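Long-range contact in methyltransferase (Pyrococcus horikoshii, PDB 1IXK), which probably methylates cytidine in RNA at carbon 5, with S-adenosyl-L-methionine as methyl donor: residues 145-151 against 170-176. Numbering follows the deposited sequence.
Sequences VIYAFDV and NVILFHS
The ring of Phe174 meets those of Tyr147 and Phe149 on one face of two paired strands, the three forming an aromatic cluster. Phe174 CB sits 3.8 Å from Ala148 O and also lies against Phe149 CD2. Chi1 of -66° sets CG anti to the carbonyl carbon, and from there the ring divides its rim between two neighbours. Phe174 CD2 lies 3.7 Å from Phe149 CE2, the Phe174 edge turned toward the Phe149 face in an offset edge-to-face pair with planes at 65°. Farther out, Phe174 CE2 comes 3.3 Å from Tyr147 CD2, and Phe174 CZ at the tip stays in the plane of the tyrosine ring, so these two meet rim to rim. Wide rings suit this face: Phe174 lies across from its register partner Phe149, while Tyr147 is long enough to reach past Ile172 to Phe174.

Strands 145-149 and 171-174 run parallel, joined through helix 153-166 as a beta-alpha-beta unit of the Rossmann-like methyltransferase fold. Backbone bonds alternate between them, among them Phe174 N to Ala148 O (2.9 Å) and Asp150 N to Phe174 O (3.1 Å). On the other face, small Ala148 lets Leu173 CD2 approach its CB to 3.7 Å, while Leu173 also packs on Leu156 of the helix.

Beyond the strand end, Asp150, predicted to bind S-adenosyl-L-methionine, accepts a hydrogen bond from Asp152 N at OD1, which also forms a salt bridge with Arg155. His175 centres an inverse gamma turn; with CG anti to the backbone N, its imidazole, offering an N-H at its far edge, donates from NE2 to Val151 O, a 2.8 Å hydrogen bond with that oxygen near the ring plane; the donor stands above the carbonyl plane, and the N-H...O angle is a bent 135°.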
loop_
_atom_site.group_PDB
_atom_site.type_symbol
_atom_site.label_atom_id
_atom_site.label_comp_id
_atom_site.label_asym_id
_atom_site.label_seq_id
_atom_site.Cartn_x
_atom_site.Cartn_y
_atom_site.Cartn_z
ATOM N N VAL A 145 -2.891 -3.874 -19.954
ATOM C CA VAL A 145 -2.890 -2.415 -19.890
ATOM C C VAL A 145 -3.137 -1.922 -18.474
ATOM O O VAL A 145 -3.903 -2.525 -17.719
ATOM C CB VAL A 145 -3.989 -1.799 -20.789
ATOM C CG1 VAL A 145 -3.876 -0.275 -20.777
ATOM C CG2 VAL A 145 -3.870 -2.331 -22.202
ATOM N N ILE A 146 -2.478 -0.826 -18.113
ATOM C CA ILE A 146 -2.660 -0.237 -16.795
ATOM C C ILE A 146 -3.024 1.224 -16.958
ATOM O O ILE A 146 -2.264 1.989 -17.544
ATOM C CB ILE A 146 -1.378 -0.276 -15.949
ATOM C CG1 ILE A 146 -0.968 -1.725 -15.669
ATOM C CG2 ILE A 146 -1.606 0.495 -14.646
ATOM C CD1 ILE A 146 0.458 -1.851 -15.157
ATOM N N TYR A 147 -4.194 1.605 -16.456
ATOM C CA TYR A 147 -4.622 2.999 -16.515
ATOM C C TYR A 147 -4.305 3.633 -15.162
ATOM O O TYR A 147 -4.589 3.043 -14.119
ATOM C CB TYR A 147 -6.132 3.099 -16.774
ATOM C CG TYR A 147 -6.557 2.720 -18.176
ATOM C CD1 TYR A 147 -6.801 1.393 -18.524
ATOM C CD2 TYR A 147 -6.706 3.697 -19.160
ATOM C CE1 TYR A 147 -7.187 1.046 -19.820
ATOM C CE2 TYR A 147 -7.091 3.364 -20.459
ATOM C CZ TYR A 147 -7.332 2.037 -20.782
ATOM O OH TYR A 147 -7.735 1.712 -22.058
ATOM N N ALA A 148 -3.711 4.824 -15.178
ATOM C CA ALA A 148 -3.375 5.531 -13.943
ATOM C C ALA A 148 -3.764 6.999 -14.102
ATOM O O ALA A 148 -3.803 7.518 -15.219
ATOM C CB ALA A 148 -1.887 5.406 -13.640
ATOM N N PHE A 149 -4.050 7.655 -12.979
ATOM C CA PHE A 149 -4.483 9.052 -12.976
ATOM C C PHE A 149 -3.702 9.913 -11.985
ATOM O O PHE A 149 -3.445 9.497 -10.855
ATOM C CB PHE A 149 -5.973 9.139 -12.605
ATOM C CG PHE A 149 -6.867 8.235 -13.414
ATOM C CD1 PHE A 149 -6.831 6.854 -13.240
ATOM C CD2 PHE A 149 -7.762 8.771 -14.334
ATOM C CE1 PHE A 149 -7.675 6.019 -13.971
ATOM C CE2 PHE A 149 -8.612 7.943 -15.072
ATOM C CZ PHE A 149 -8.568 6.564 -14.890
ATOM N N ASP A 150 -3.336 11.117 -12.410
ATOM C CA ASP A 150 -2.620 12.058 -11.551
ATOM C C ASP A 150 -3.080 13.464 -11.930
ATOM O O ASP A 150 -2.997 13.848 -13.095
ATOM C CB ASP A 150 -1.109 11.949 -11.763
ATOM C CG ASP A 150 -0.307 12.596 -10.632
ATOM O OD1 ASP A 150 -0.811 13.554 -10.000
ATOM O OD2 ASP A 150 0.832 12.147 -10.381
ATOM N N VAL A 151 -3.572 14.227 -10.957
ATOM C CA VAL A 151 -4.035 15.588 -11.224
ATOM C C VAL A 151 -2.867 16.567 -11.338
ATOM O O VAL A 151 -3.040 17.702 -11.788
ATOM C CB VAL A 151 -4.988 16.083 -10.114
ATOM C CG1 VAL A 151 -6.203 15.157 -10.020
ATOM C CG2 VAL A 151 -4.252 16.137 -8.778
ATOM N N ASN A 170 3.381 -0.722 -20.824
ATOM C CA ASN A 170 1.933 -0.915 -20.804
ATOM C C ASN A 170 1.102 0.006 -19.918
ATOM O O ASN A 170 -0.047 -0.317 -19.603
ATOM C CB ASN A 170 1.641 -2.367 -20.423
ATOM C CG ASN A 170 2.095 -2.693 -19.020
ATOM O OD1 ASN A 170 2.823 -1.914 -18.398
ATOM N ND2 ASN A 170 1.680 -3.849 -18.510
ATOM N N VAL A 171 1.656 1.149 -19.526
ATOM C CA VAL A 171 0.917 2.078 -18.671
ATOM C C VAL A 171 0.414 3.277 -19.461
ATOM O O VAL A 171 1.109 3.791 -20.340
ATOM C CB VAL A 171 1.792 2.600 -17.502
ATOM C CG1 VAL A 171 0.994 3.588 -16.640
ATOM C CG2 VAL A 171 2.275 1.438 -16.646
ATOM N N ILE A 172 -0.809 3.702 -19.159
ATOM C CA ILE A 172 -1.407 4.870 -19.795
ATOM C C ILE A 172 -1.686 5.851 -18.658
ATOM O O ILE A 172 -2.386 5.512 -17.702
ATOM C CB ILE A 172 -2.737 4.527 -20.506
ATOM C CG1 ILE A 172 -2.483 3.531 -21.643
ATOM C CG2 ILE A 172 -3.370 5.803 -21.064
ATOM C CD1 ILE A 172 -3.730 3.157 -22.428
ATOM N N LEU A 173 -1.127 7.053 -18.753
ATOM C CA LEU A 173 -1.301 8.061 -17.715
ATOM C C LEU A 173 -2.250 9.167 -18.127
ATOM O O LEU A 173 -2.057 9.802 -19.159
ATOM C CB LEU A 173 0.049 8.687 -17.353
ATOM C CG LEU A 173 1.131 7.784 -16.766
ATOM C CD1 LEU A 173 2.450 8.558 -16.693
ATOM C CD2 LEU A 173 0.708 7.298 -15.399
ATOM N N PHE A 174 -3.272 9.406 -17.310
ATOM C CA PHE A 174 -4.237 10.461 -17.594
ATOM C C PHE A 174 -4.098 11.603 -16.599
ATOM O O PHE A 174 -3.870 11.380 -15.411
ATOM C CB PHE A 174 -5.666 9.919 -17.526
ATOM C CG PHE A 174 -5.990 8.916 -18.590
ATOM C CD1 PHE A 174 -5.495 9.066 -19.883
ATOM C CD2 PHE A 174 -6.827 7.841 -18.313
ATOM C CE1 PHE A 174 -5.830 8.164 -20.884
ATOM C CE2 PHE A 174 -7.168 6.931 -19.309
ATOM C CZ PHE A 174 -6.668 7.094 -20.598
ATOM N N HIS A 175 -4.244 12.829 -17.089
ATOM C CA HIS A 175 -4.150 14.003 -16.233
ATOM C C HIS A 175 -5.557 14.287 -15.732
ATOM O O HIS A 175 -6.258 15.145 -16.272
ATOM C CB HIS A 175 -3.640 15.210 -17.022
ATOM C CG HIS A 175 -3.435 16.428 -16.180
ATOM N ND1 HIS A 175 -3.484 17.705 -16.693
ATOM C CD2 HIS A 175 -3.171 16.561 -14.859
ATOM C CE1 HIS A 175 -3.262 18.575 -15.722
ATOM N NE2 HIS A 175 -3.070 17.906 -14.599
ATOM N N SER A 176 -5.963 13.552 -14.705
ATOM C CA SER A 176 -7.292 13.682 -14.130
ATOM C C SER A 176 -7.306 12.900 -12.820
ATOM O O SER A 176 -6.328 12.235 -12.482
ATOM C CB SER A 176 -8.326 13.098 -15.105
ATOM O OG SER A 176 -9.632 13.056 -14.550
#